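PDB 3H4L: DNA mismatch repair protein PMS1 from Saccharomyces cerevisiae, which probably acts in DNA mismatch repair, binding ATP and magnesium through an N-terminal ATPase domain of the family that includes DNA gyrase B and HSP90. Local coordinates for residues N43-I48 with A186-S191; D35-A40 with C59-D64; L205-N210 with S218-A223. One frame throughout, in Å; residues are numbered along the deposited sequence.

The three contacts follow the large mixed sheet across its strands, in the order 56-61, 44-50, 189-195, 200-206. Contact 1 joins strands 44-50 and 189-195. Its centre lies about 9 Å from that of contact 2 and about 11 Å from that of contact 3, those two centres being about 20 Å apart. Contact 2 holds part of the nucleotide and magnesium site. It meets contact 1 through a bond of 2.6 Å from N62 ND2 to N43 OD1 and through packing of S37 against I45, whose side chain is about 8 Å from the nucleotide. Contact 3 joins contact 1 through F190 and T207, beside strand 200-206, where the sheet continues into the second subunit.

Contact 1 (N43-I48 with A186-S191); sequences NQIEII and AAIKFS
A parallel pair of beta strands makes this contact inside the large mixed sheet of the ATPase domain, with N43-I48 on one strand and A186-S191 on the other. The short strand segments run 10° apart. Four backbone bonds form the ladder. K189 N gives to N43 O, and I45 N reaches K189 O at 2.7 Å. S191 N then returns to I45 O at 3.0 Å, and I47 N closes the series on S191 O. I45 thus bridges K189 and S191, as a residue of a parallel ladder does.

On the buried face, I45 and F190 lie side by side. CB, CG2 and CD1 of I45 all touch the CD2-CE2-CZ side of the ring, with I45 CD1 3.8 Å from F190 CE2 in an oblique approach. With I45 CG1 beside its own backbone N (chi1 -62°) and the chain extended beyond it, I45 CD1 also touches I188 CG2, 3.9 Å away. Helix 26-39 packs on I45 through S37 and I38, and helix 167-184 packs on F190. Trimming I45 to an alanine is likely to open a gap beside the F190 ring and leave I188 CG2 without this apolar neighbour.

The other face carries Q44, E46, K189 and S191. Q44 and K189 run the same way, Q44 CG resting 4.0 Å from K189 CD. Backbone groups pair with the partner strand or with the strands beside it, and the pair presents an apolar face to the helices and a polar, partly exposed face on the other side.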
ATOM      1  N   ASN B  43      -5.299  21.261  -2.270  1.00 36.92           N
ATOM      2  CA  ASN B  43      -4.085  21.191  -1.465  1.00 38.73           C
ATOM      3  C   ASN B  43      -4.066  19.804  -0.838  1.00 38.81           C
ATOM      4  O   ASN B  43      -3.118  19.432  -0.139  1.00 37.47           O
ATOM      5  CB  ASN B  43      -4.043  22.278  -0.380  1.00 40.70           C
ATOM      6  CG  ASN B  43      -5.275  22.280   0.500  1.00 43.94           C
ATOM      7  OD1 ASN B  43      -5.726  21.229   0.974  1.00 45.23           O
ATOM      8  ND2 ASN B  43      -5.825  23.472   0.733  1.00 43.33           N
ATOM      9  N   GLN B  44      -5.124  19.041  -1.096  1.00 37.53           N
ATOM     10  CA  GLN B  44      -5.202  17.683  -0.592  1.00 40.22           C
ATOM     11  C   GLN B  44      -5.660  16.718  -1.689  1.00 39.43           C
ATOM     12  O   GLN B  44      -6.737  16.871  -2.273  1.00 40.39           O
ATOM     13  CB  GLN B  44      -6.144  17.591   0.612  1.00 42.18           C
ATOM     14  CG  GLN B  44      -5.774  16.439   1.532  1.00 47.05           C
ATOM     15  CD  GLN B  44      -6.714  16.268   2.711  1.00 51.40           C
ATOM     16  OE1 GLN B  44      -7.076  17.238   3.390  1.00 48.97           O
ATOM     17  NE2 GLN B  44      -7.100  15.017   2.975  1.00 52.11           N
ATOM     18  N   ILE B  45      -4.837  15.718  -1.971  1.00 36.84           N
ATOM     19  CA  ILE B  45      -5.180  14.754  -3.003  1.00 35.35           C
ATOM     20  C   ILE B  45      -5.060  13.327  -2.518  1.00 35.70           C
ATOM     21  O   ILE B  45      -4.005  12.885  -2.073  1.00 36.12           O
ATOM     22  CB  ILE B  45      -4.314  14.946  -4.244  1.00 33.04           C
ATOM     23  CG1 ILE B  45      -4.581  16.338  -4.826  1.00 33.01           C
ATOM     24  CG2 ILE B  45      -4.638  13.870  -5.269  1.00 31.34           C
ATOM     25  CD1 ILE B  45      -3.697  16.706  -5.976  1.00 33.07           C
ATOM     26  N   GLU B  46      -6.162  12.607  -2.623  1.00 35.87           N
ATOM     27  CA  GLU B  46      -6.224  11.237  -2.175  1.00 37.68           C
ATOM     28  C   GLU B  46      -6.560  10.356  -3.360  1.00 36.03           C
ATOM     29  O   GLU B  46      -7.472  10.660  -4.129  1.00 35.39           O
ATOM     30  CB  GLU B  46      -7.297  11.110  -1.095  1.00 41.11           C
ATOM     31  CG  GLU B  46      -7.382   9.757  -0.434  1.00 46.79           C
ATOM     32  CD  GLU B  46      -8.547   9.687   0.521  1.00 50.82           C
ATOM     33  OE1 GLU B  46      -8.672  10.617   1.356  1.00 53.30           O
ATOM     34  OE2 GLU B  46      -9.333   8.717   0.433  1.00 51.31           O
ATOM     35  N   ILE B  47      -5.813   9.261  -3.488  1.00 33.76           N
ATOM     36  CA  ILE B  47      -5.971   8.317  -4.580  1.00 29.58           C
ATOM     37  C   ILE B  47      -6.179   6.928  -4.009  1.00 29.91           C
ATOM     38  O   ILE B  47      -5.358   6.429  -3.239  1.00 28.46           O
ATOM     39  CB  ILE B  47      -4.712   8.326  -5.458  1.00 28.27           C
ATOM     40  CG1 ILE B  47      -4.440   9.749  -5.949  1.00 26.82           C
ATOM     41  CG2 ILE B  47      -4.871   7.386  -6.625  1.00 26.01           C
ATOM     42  CD1 ILE B  47      -3.164   9.878  -6.725  1.00 27.61           C
ATOM     43  N   ILE B  48      -7.288   6.308  -4.385  1.00 28.94           N
ATOM     44  CA  ILE B  48      -7.607   4.983  -3.901  1.00 29.29           C
ATOM     45  C   ILE B  48      -7.698   3.987  -5.056  1.00 30.08           C
ATOM     46  O   ILE B  48      -8.515   4.140  -5.958  1.00 29.34           O
ATOM     47  CB  ILE B  48      -8.929   5.023  -3.113  1.00 28.69           C
ATOM     48  CG1 ILE B  48      -8.741   5.888  -1.865  1.00 32.72           C
ATOM     49  CG2 ILE B  48      -9.353   3.639  -2.705  1.00 27.03           C
ATOM     50  CD1 ILE B  48      -9.987   6.010  -1.003  1.00 35.07           C
ATOM     51  N   ALA B 186       4.911  20.515  -2.584  1.00 52.15           N
ATOM     52  CA  ALA B 186       4.996  20.724  -1.147  1.00 51.73           C
ATOM     53  C   ALA B 186       3.691  21.252  -0.548  1.00 50.46           C
ATOM     54  O   ALA B 186       3.282  20.843   0.536  1.00 51.44           O
ATOM     55  CB  ALA B 186       6.120  21.701  -0.861  1.00 52.92           C
ATOM     56  N   ALA B 187       3.046  22.171  -1.257  1.00 48.25           N
ATOM     57  CA  ALA B 187       1.802  22.765  -0.791  1.00 46.58           C
ATOM     58  C   ALA B 187       0.627  21.795  -0.907  1.00 45.90           C
ATOM     59  O   ALA B 187      -0.522  22.163  -0.639  1.00 45.68           O
ATOM     60  CB  ALA B 187       1.511  24.034  -1.592  1.00 44.59           C
ATOM     61  N   ILE B 188       0.916  20.556  -1.294  1.00 44.45           N
ATOM     62  CA  ILE B 188      -0.128  19.556  -1.476  1.00 43.61           C
ATOM     63  C   ILE B 188       0.096  18.275  -0.684  1.00 42.73           C
ATOM     64  O   ILE B 188       1.209  17.754  -0.632  1.00 43.13           O
ATOM     65  CB  ILE B 188      -0.261  19.176  -2.976  1.00 42.79           C
ATOM     66  CG1 ILE B 188      -0.634  20.412  -3.798  1.00 41.62           C
ATOM     67  CG2 ILE B 188      -1.317  18.088  -3.155  1.00 42.37           C
ATOM     68  CD1 ILE B 188      -0.794  20.145  -5.276  1.00 39.11           C
ATOM     69  N   LYS B 189      -0.966  17.766  -0.073  1.00 41.19           N
ATOM     70  CA  LYS B 189      -0.872  16.517   0.677  1.00 41.77           C
ATOM     71  C   LYS B 189      -1.394  15.358  -0.167  1.00 40.36           C
ATOM     72  O   LYS B 189      -2.560  15.347  -0.566  1.00 40.44           O
ATOM     73  CB  LYS B 189      -1.692  16.561   1.970  1.00 43.17           C
ATOM     74  CG  LYS B 189      -1.813  15.177   2.602  1.00 46.77           C
ATOM     75  CD  LYS B 189      -2.745  15.115   3.803  1.00 50.69           C
ATOM     76  CE  LYS B 189      -2.734  13.696   4.389  1.00 53.39           C
ATOM     77  NZ  LYS B 189      -3.483  13.568   5.675  1.00 56.62           N
ATOM     78  N   PHE B 190      -0.533  14.385  -0.434  1.00 38.92           N
ATOM     79  CA  PHE B 190      -0.925  13.220  -1.213  1.00 36.73           C
ATOM     80  C   PHE B 190      -1.072  12.002  -0.311  1.00 35.46           C
ATOM     81  O   PHE B 190      -0.326  11.840   0.661  1.00 36.42           O
ATOM     82  CB  PHE B 190       0.119  12.902  -2.288  1.00 36.17           C
ATOM     83  CG  PHE B 190       0.045  13.782  -3.490  1.00 35.52           C
ATOM     84  CD1 PHE B 190       0.817  14.935  -3.573  1.00 37.78           C
ATOM     85  CD2 PHE B 190      -0.787  13.452  -4.555  1.00 35.67           C
ATOM     86  CE1 PHE B 190       0.765  15.748  -4.710  1.00 36.31           C
ATOM     87  CE2 PHE B 190      -0.849  14.255  -5.692  1.00 34.12           C
ATOM     88  CZ  PHE B 190      -0.070  15.403  -5.769  1.00 35.59           C
ATOM     89  N   SER B 191      -2.037  11.150  -0.648  1.00 33.21           N
ATOM     90  CA  SER B 191      -2.295   9.916   0.082  1.00 32.40           C
ATOM     91  C   SER B 191      -2.673   8.871  -0.953  1.00 31.95           C
ATOM     92  O   SER B 191      -3.478   9.129  -1.842  1.00 34.36           O
ATOM     93  CB  SER B 191      -3.451  10.092   1.055  1.00 31.99           C
ATOM     94  OG  SER B 191      -3.146  11.083   2.007  1.00 36.60           O
TER

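Contact 2 (D35-A40 with C59-D64); sequences DNSIDA and CSDNGD. With MG (magnesium ion), chain F; ANP (phosphoaminophosphonic acid-adenylate ester), chain E.
D61 OD2 is gripped from two directions. S37 OG donates to it at 2.7 Å, using the anti lone pair of the carboxylate, and N6 of the bound nucleotide analogue ANP donates at 3.1 Å. The other oxygen, D61 OD1, takes the backbone N of G63 from above the carboxylate plane, which makes an Asx turn, and also the backbone N of T145. With both oxygens engaged, the carboxylate is fixed in its rotation. S37 OG stands beside its own backbone N (chi1 -71°), on the helix side that faces the strand, where it also comes 3.5 Å from C59 SG.

This is the adenine end of the nucleotide site of the GHKL ATPase fold, in which an aspartate reads the adenine amino group and an asparagine on a helix holds the metal. Here N36 of helix 26-39 plays the second part. Its OD1 binds the magnesium ion at 2.2 Å, and its ND2 bonds ANP O1A. The metal is also held by three oxygens of ANP, one from each phosphorus, and by two waters, giving six ligands. One of these waters donates to both D39 OD2 and ANP O2G.

A40, just past the helix, lays its CB 3.6 Å from N1 of the adenine. Its carbonyl oxygen receives D64 N at 2.9 Å, in the carbonyl plane. G63 CA comes within 3.1 Å of the same A40 O; a CB on G63 would clash with that oxygen, and the close approach depends on the missing side chain.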
ATOM      1  N   ASP B  35      -3.379  15.878 -12.453  1.00 28.44           N
ATOM      2  CA  ASP B  35      -3.273  17.167 -13.135  1.00 28.73           C
ATOM      3  C   ASP B  35      -4.544  17.985 -12.969  1.00 30.08           C
ATOM      4  O   ASP B  35      -4.493  19.181 -12.665  1.00 31.49           O
ATOM      5  CB  ASP B  35      -3.007  16.978 -14.631  1.00 30.97           C
ATOM      6  CG  ASP B  35      -1.545  16.762 -14.940  1.00 31.51           C
ATOM      7  OD1 ASP B  35      -0.745  16.726 -13.990  1.00 31.18           O
ATOM      8  OD2 ASP B  35      -1.191  16.632 -16.134  1.00 34.29           O
ATOM      9  N   ASN B  36      -5.690  17.349 -13.176  1.00 28.55           N
ATOM     10  CA  ASN B  36      -6.932  18.067 -13.029  1.00 28.07           C
ATOM     11  C   ASN B  36      -7.142  18.578 -11.604  1.00 28.55           C
ATOM     12  O   ASN B  36      -7.584  19.709 -11.405  1.00 26.50           O
ATOM     13  CB  ASN B  36      -8.098  17.198 -13.481  1.00 27.06           C
ATOM     14  CG  ASN B  36      -8.179  17.107 -14.982  1.00 28.62           C
ATOM     15  OD1 ASN B  36      -7.611  17.936 -15.687  1.00 28.24           O
ATOM     16  ND2 ASN B  36      -8.892  16.109 -15.486  1.00 30.04           N
ATOM     17  N   SER B  37      -6.812  17.752 -10.619  1.00 30.52           N
ATOM     18  CA  SER B  37      -6.967  18.154  -9.225  1.00 32.54           C
ATOM     19  C   SER B  37      -6.063  19.346  -8.944  1.00 33.27           C
ATOM     20  O   SER B  37      -6.512  20.357  -8.416  1.00 34.42           O
ATOM     21  CB  SER B  37      -6.628  16.991  -8.275  1.00 32.45           C
ATOM     22  OG  SER B  37      -7.630  15.983  -8.331  1.00 30.85           O
ATOM     23  N   ILE B  38      -4.791  19.243  -9.310  1.00 33.73           N
ATOM     24  CA  ILE B  38      -3.884  20.353  -9.067  1.00 32.94           C
ATOM     25  C   ILE B  38      -4.418  21.614  -9.742  1.00 33.76           C
ATOM     26  O   ILE B  38      -4.364  22.692  -9.161  1.00 34.74           O
ATOM     27  CB  ILE B  38      -2.473  20.048  -9.573  1.00 31.38           C
ATOM     28  CG1 ILE B  38      -1.905  18.848  -8.821  1.00 29.05           C
ATOM     29  CG2 ILE B  38      -1.580  21.244  -9.354  1.00 32.14           C
ATOM     30  CD1 ILE B  38      -0.587  18.368  -9.359  1.00 25.23           C
ATOM     31  N   ASP B  39      -4.940  21.475 -10.960  1.00 34.59           N
ATOM     32  CA  ASP B  39      -5.502  22.617 -11.689  1.00 35.17           C
ATOM     33  C   ASP B  39      -6.689  23.201 -10.936  1.00 35.27           C
ATOM     34  O   ASP B  39      -7.027  24.371 -11.106  1.00 36.04           O
ATOM     35  CB  ASP B  39      -6.004  22.218 -13.088  1.00 34.86           C
ATOM     36  CG  ASP B  39      -4.885  21.860 -14.048  1.00 36.75           C
ATOM     37  OD1 ASP B  39      -3.795  22.463 -13.950  1.00 34.18           O
ATOM     38  OD2 ASP B  39      -5.111  20.986 -14.918  1.00 36.19           O
ATOM     39  N   ALA B  40      -7.333  22.373 -10.122  1.00 35.05           N
ATOM     40  CA  ALA B  40      -8.495  22.814  -9.366  1.00 36.44           C
ATOM     41  C   ALA B  40      -8.107  23.468  -8.042  1.00 37.71           C
ATOM     42  O   ALA B  40      -8.956  23.721  -7.186  1.00 39.04           O
ATOM     43  CB  ALA B  40      -9.430  21.636  -9.123  1.00 37.39           C
ATOM     44  N   CYS B  59      -9.818   9.435  -7.577  1.00 34.11           N
ATOM     45  CA  CYS B  59      -9.025  10.599  -7.231  1.00 33.26           C
ATOM     46  C   CYS B  59      -9.904  11.629  -6.528  1.00 35.50           C
ATOM     47  O   CYS B  59     -10.891  12.110  -7.102  1.00 33.51           O
ATOM     48  CB  CYS B  59      -8.389  11.202  -8.483  1.00 30.70           C
ATOM     49  SG  CYS B  59      -7.225  12.506  -8.116  1.00 32.17           S
ATOM     50  N   SER B  60      -9.546  11.941  -5.279  1.00 34.82           N
ATOM     51  CA  SER B  60     -10.294  12.897  -4.466  1.00 37.22           C
ATOM     52  C   SER B  60      -9.478  14.109  -4.076  1.00 36.93           C
ATOM     53  O   SER B  60      -8.359  13.980  -3.572  1.00 36.34           O
ATOM     54  CB  SER B  60     -10.812  12.242  -3.181  1.00 38.00           C
ATOM     55  OG  SER B  60     -12.057  11.613  -3.390  1.00 38.78           O
ATOM     56  N   ASP B  61     -10.047  15.288  -4.295  1.00 36.09           N
ATOM     57  CA  ASP B  61      -9.362  16.517  -3.948  1.00 36.89           C
ATOM     58  C   ASP B  61     -10.328  17.485  -3.274  1.00 38.10           C
ATOM     59  O   ASP B  61     -11.545  17.276  -3.279  1.00 38.30           O
ATOM     60  CB  ASP B  61      -8.780  17.165  -5.202  1.00 35.10           C
ATOM     61  CG  ASP B  61      -9.847  17.611  -6.177  1.00 36.23           C
ATOM     62  OD1 ASP B  61     -10.779  18.336  -5.762  1.00 35.83           O
ATOM     63  OD2 ASP B  61      -9.753  17.247  -7.370  1.00 39.42           O
ATOM     64  N   ASN B  62      -9.778  18.546  -2.694  1.00 38.34           N
ATOM     65  CA  ASN B  62     -10.592  19.558  -2.044  1.00 38.13           C
ATOM     66  C   ASN B  62     -10.512  20.846  -2.873  1.00 39.93           C
ATOM     67  O   ASN B  62     -10.543  21.956  -2.341  1.00 43.06           O
ATOM     68  CB  ASN B  62     -10.099  19.788  -0.611  1.00 35.55           C
ATOM     69  CG  ASN B  62      -8.621  20.127  -0.546  1.00 38.83           C
ATOM     70  OD1 ASN B  62      -7.934  20.172  -1.573  1.00 37.78           O
ATOM     71  ND2 ASN B  62      -8.119  20.366   0.670  1.00 36.35           N
ATOM     72  N   GLY B  63     -10.414  20.686  -4.188  1.00 38.52           N
ATOM     73  CA  GLY B  63     -10.320  21.834  -5.066  1.00 36.50           C
ATOM     74  C   GLY B  63     -11.615  22.609  -5.220  1.00 36.44           C
ATOM     75  O   GLY B  63     -12.582  22.399  -4.493  1.00 34.13           O
ATOM     76  N   ASP B  64     -11.625  23.500  -6.202  1.00 36.65           N
ATOM     77  CA  ASP B  64     -12.771  24.353  -6.483  1.00 36.15           C
ATOM     78  C   ASP B  64     -14.026  23.630  -6.942  1.00 36.63           C
ATOM     79  O   ASP B  64     -15.100  24.223  -6.947  1.00 37.85           O
ATOM     80  CB  ASP B  64     -12.377  25.402  -7.523  1.00 36.17           C
ATOM     81  CG  ASP B  64     -11.207  26.254  -7.068  1.00 37.39           C
ATOM     82  OD1 ASP B  64     -10.621  26.966  -7.906  1.00 38.46           O
ATOM     83  OD2 ASP B  64     -10.880  26.210  -5.862  1.00 37.44           O
TER
HETATM   84 MG    MG F 702      -7.188  18.079 -17.799  1.00 32.21          MG
HETATM   85  PG  ANP E 397      -5.863  19.287 -19.985  1.00 36.50           P
HETATM   86  O1G ANP E 397      -6.161  18.021 -19.295  1.00 36.31           O
HETATM   87  O2G ANP E 397      -5.083  20.193 -19.176  1.00 33.22           O
HETATM   88  O3G ANP E 397      -5.219  19.139 -21.337  1.00 35.75           O
HETATM   89  PB  ANP E 397      -8.536  19.983 -19.243  1.00 32.76           P
HETATM   90  O1B ANP E 397      -9.427  21.127 -19.587  1.00 35.12           O
HETATM   91  O2B ANP E 397      -8.158  19.861 -17.847  1.00 32.15           O
HETATM   92  N3B ANP E 397      -7.288  20.003 -20.246  1.00 33.35           N
HETATM   93  PA  ANP E 397      -9.785  17.375 -18.897  1.00 31.29           P
HETATM   94  O1A ANP E 397      -8.641  16.917 -18.135  1.00 29.78           O
HETATM   95  O2A ANP E 397     -10.551  16.420 -19.749  1.00 28.90           O
HETATM   96  O3A ANP E 397      -9.345  18.690 -19.690  1.00 30.59           O
HETATM   97  O5' ANP E 397     -10.963  17.817 -17.918  1.00 30.90           O
HETATM   98  C5' ANP E 397     -11.588  19.001 -18.240  1.00 28.89           C
HETATM   99  C4' ANP E 397     -12.666  19.710 -17.519  1.00 29.58           C
HETATM  100  O4' ANP E 397     -13.221  18.882 -16.481  1.00 29.10           O
HETATM  101  C3' ANP E 397     -11.814  20.756 -16.883  1.00 29.97           C
HETATM  102  O3' ANP E 397     -11.590  21.832 -17.802  1.00 27.21           O
HETATM  103  C2' ANP E 397     -12.566  21.058 -15.620  1.00 30.57           C
HETATM  104  O2' ANP E 397     -13.478  22.098 -15.918  1.00 33.56           O
HETATM  105  C1' ANP E 397     -13.188  19.661 -15.295  1.00 28.11           C
HETATM  106  N9  ANP E 397     -12.504  18.795 -14.288  1.00 27.86           N
HETATM  107  C8  ANP E 397     -11.860  17.574 -14.410  1.00 28.36           C
HETATM  108  N7  ANP E 397     -11.359  17.065 -13.324  1.00 30.25           N
HETATM  109  C5  ANP E 397     -11.684  18.016 -12.375  1.00 28.66           C
HETATM  110  C6  ANP E 397     -11.460  18.144 -10.951  1.00 27.34           C
HETATM  111  N6  ANP E 397     -10.816  17.208 -10.264  1.00 27.18           N
HETATM  112  N1  ANP E 397     -11.927  19.260 -10.255  1.00 29.51           N
HETATM  113  C2  ANP E 397     -12.603  20.255 -10.925  1.00 28.41           C
HETATM  114  N3  ANP E 397     -12.868  20.231 -12.263  1.00 28.98           N
HETATM  115  C4  ANP E 397     -12.380  19.102 -12.938  1.00 29.53           C
HETATM  116  O   HOH W   1      -5.365  18.768 -16.853  1.00 25.01           O
HETATM  117  O   HOH W   2      -6.141  16.370 -17.057  1.00 20.89           O

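Contact 3 (L205-N210 with S218-A223); sequences LSTMRN and SSVFGA
V220 has CG1 anti to the backbone N (chi1 164°), which puts CG2 anti to the carbonyl carbon. L205 extends its CG away from the backbone N (chi1 174°), and these settings bring L205 CD1 3.9 Å from V220 CG2. T207 reaches the same methyl from two residues further along. Its OG1 lies between the backbone N and the carbonyl carbon, which leaves CG2 on the helix side, also 3.9 Å from V220 CG2. A single valine methyl therefore touches two side chains of L205-N210. Beside it, S219 CB sits 3.8 Å from S206 O, a simple van der Waals touch.

The contact folds helix 213-221 back against the end of strand 200-206, the element that precedes it in the chain. The polar ends look elsewhere: T207 OG1 bonds F190 N of the neighbouring strand, and S219 OG bonds K215 O in its own helix. Helix 167-184 adds Q179 against both L205 and V220. Within the helix segment, V220 CG1 lies over one face of the F221 ring, near its rim.

The second subunit also reaches this contact: its H78 bonds V220 O, and one of its strands pairs in parallel with L205 and S206. The segments themselves share 155 Å² of buried surface, mostly apolar packing with no polar bond between them, while the hydroxyls of T207 and S219 bond F190 and K215 instead.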
ATOM      1  N   LEU B 205       1.285   5.403  -0.066  1.00 33.97           N
ATOM      2  CA  LEU B 205       2.110   6.611   0.037  1.00 35.29           C
ATOM      3  C   LEU B 205       1.397   7.749   0.764  1.00 37.43           C
ATOM      4  O   LEU B 205       0.163   7.847   0.738  1.00 37.06           O
ATOM      5  CB  LEU B 205       2.537   7.082  -1.363  1.00 33.48           C
ATOM      6  CG  LEU B 205       3.302   8.401  -1.579  1.00 32.24           C
ATOM      7  CD1 LEU B 205       4.095   8.326  -2.893  1.00 29.38           C
ATOM      8  CD2 LEU B 205       2.333   9.584  -1.615  1.00 29.52           C
ATOM      9  N   SER B 206       2.182   8.611   1.409  1.00 39.13           N
ATOM     10  CA  SER B 206       1.626   9.752   2.125  1.00 41.65           C
ATOM     11  C   SER B 206       2.641  10.852   2.402  1.00 42.59           C
ATOM     12  O   SER B 206       3.761  10.579   2.833  1.00 43.86           O
ATOM     13  CB  SER B 206       1.022   9.305   3.453  1.00 40.51           C
ATOM     14  OG  SER B 206       0.435  10.409   4.119  1.00 44.05           O
ATOM     15  N   THR B 207       2.246  12.094   2.141  1.00 42.88           N
ATOM     16  CA  THR B 207       3.108  13.234   2.410  1.00 45.32           C
ATOM     17  C   THR B 207       2.297  14.246   3.200  1.00 48.28           C
ATOM     18  O   THR B 207       1.072  14.277   3.118  1.00 48.06           O
ATOM     19  CB  THR B 207       3.642  13.913   1.119  1.00 43.57           C
ATOM     20  OG1 THR B 207       2.550  14.376   0.317  1.00 42.62           O
ATOM     21  CG2 THR B 207       4.490  12.945   0.321  1.00 42.02           C
ATOM     22  N   MET B 208       2.988  15.072   3.972  1.00 53.46           N
ATOM     23  CA  MET B 208       2.335  16.082   4.790  1.00 57.77           C
ATOM     24  C   MET B 208       2.146  17.376   4.009  1.00 59.10           C
ATOM     25  O   MET B 208       2.984  17.743   3.182  1.00 60.55           O
ATOM     26  CB  MET B 208       3.171  16.358   6.045  1.00 61.00           C
ATOM     27  CG  MET B 208       3.312  15.168   6.980  1.00 64.18           C
ATOM     28  SD  MET B 208       1.716  14.680   7.667  1.00 71.86           S
ATOM     29  CE  MET B 208       1.168  13.420   6.452  1.00 68.45           C
ATOM     30  N   ARG B 209       1.043  18.066   4.268  1.00 59.32           N
ATOM     31  CA  ARG B 209       0.784  19.324   3.595  1.00 59.54           C
ATOM     32  C   ARG B 209       1.875  20.295   4.039  1.00 59.63           C
ATOM     33  O   ARG B 209       2.356  20.211   5.167  1.00 59.97           O
ATOM     34  CB  ARG B 209      -0.589  19.861   3.992  1.00 59.79           C
ATOM     35  CG  ARG B 209      -1.051  21.015   3.138  1.00 63.47           C
ATOM     36  CD  ARG B 209      -2.379  21.538   3.619  1.00 68.03           C
ATOM     37  NE  ARG B 209      -3.382  20.482   3.643  1.00 72.97           N
ATOM     38  CZ  ARG B 209      -4.618  20.638   4.110  1.00 75.66           C
ATOM     39  NH1 ARG B 209      -4.996  21.815   4.594  1.00 76.58           N
ATOM     40  NH2 ARG B 209      -5.474  19.620   4.091  1.00 76.32           N
ATOM     41  N   ASN B 210       2.271  21.202   3.151  1.00 58.95           N
ATOM     42  CA  ASN B 210       3.313  22.190   3.448  1.00 58.90           C
ATOM     43  C   ASN B 210       4.666  21.576   3.830  1.00 57.85           C
ATOM     44  O   ASN B 210       5.274  21.971   4.822  1.00 57.80           O
ATOM     45  CB  ASN B 210       2.847  23.135   4.567  1.00 59.20           C
ATOM     46  CG  ASN B 210       1.559  23.873   4.219  1.00 60.84           C
ATOM     47  OD1 ASN B 210       1.305  24.198   3.055  1.00 60.42           O
ATOM     48  ND2 ASN B 210       0.751  24.159   5.232  1.00 62.45           N
ATOM     49  N   SER B 218      12.139  12.214   1.778  1.00 48.62           N
ATOM     50  CA  SER B 218      12.333  11.315   2.910  1.00 52.01           C
ATOM     51  C   SER B 218      11.107  10.455   3.214  1.00 51.92           C
ATOM     52  O   SER B 218      11.237   9.321   3.691  1.00 51.62           O
ATOM     53  CB  SER B 218      12.739  12.109   4.154  1.00 52.59           C
ATOM     54  OG  SER B 218      14.131  12.382   4.128  1.00 55.99           O
ATOM     55  N   SER B 219       9.925  10.999   2.946  1.00 51.24           N
ATOM     56  CA  SER B 219       8.683  10.270   3.169  1.00 51.59           C
ATOM     57  C   SER B 219       8.502   9.273   2.033  1.00 52.63           C
ATOM     58  O   SER B 219       8.220   8.095   2.250  1.00 55.37           O
ATOM     59  CB  SER B 219       7.492  11.228   3.175  1.00 49.09           C
ATOM     60  OG  SER B 219       7.674  12.246   4.135  1.00 49.11           O
ATOM     61  N   VAL B 220       8.688   9.763   0.816  1.00 52.27           N
ATOM     62  CA  VAL B 220       8.511   8.968  -0.383  1.00 51.92           C
ATOM     63  C   VAL B 220       9.597   7.928  -0.649  1.00 52.75           C
ATOM     64  O   VAL B 220       9.358   6.969  -1.374  1.00 53.99           O
ATOM     65  CB  VAL B 220       8.349   9.922  -1.614  1.00 51.15           C
ATOM     66  CG1 VAL B 220       8.540   9.175  -2.920  1.00 50.35           C
ATOM     67  CG2 VAL B 220       6.968  10.574  -1.575  1.00 47.59           C
ATOM     68  N   PHE B 221      10.776   8.091  -0.061  1.00 53.31           N
ATOM     69  CA  PHE B 221      11.853   7.132  -0.305  1.00 53.64           C
ATOM     70  C   PHE B 221      12.596   6.674   0.941  1.00 55.63           C
ATOM     71  O   PHE B 221      13.723   6.182   0.849  1.00 54.70           O
ATOM     72  CB  PHE B 221      12.856   7.721  -1.290  1.00 53.16           C
ATOM     73  CG  PHE B 221      12.349   7.807  -2.699  1.00 53.84           C
ATOM     74  CD1 PHE B 221      12.222   6.664  -3.478  1.00 53.23           C
ATOM     75  CD2 PHE B 221      12.024   9.039  -3.262  1.00 53.18           C
ATOM     76  CE1 PHE B 221      11.787   6.747  -4.793  1.00 53.67           C
ATOM     77  CE2 PHE B 221      11.587   9.129  -4.577  1.00 53.17           C
ATOM     78  CZ  PHE B 221      11.469   7.983  -5.343  1.00 52.79           C
ATOM     79  N   GLY B 222      11.962   6.834   2.099  1.00 57.76           N
ATOM     80  CA  GLY B 222      12.571   6.424   3.351  1.00 59.35           C
ATOM     81  C   GLY B 222      13.864   7.155   3.642  1.00 61.73           C
ATOM     82  O   GLY B 222      14.252   8.064   2.900  1.00 61.16           O
ATOM     83  N   ALA B 223      14.532   6.743   4.722  1.00 63.29           N
ATOM     84  CA  ALA B 223      15.795   7.334   5.158  1.00 63.48           C
ATOM     85  C   ALA B 223      16.916   7.172   4.135  1.00 63.60           C
ATOM     86  O   ALA B 223      17.879   7.944   4.126  1.00 63.83           O
ATOM     87  CB  ALA B 223      16.215   6.726   6.484  1.00 63.50           C
TER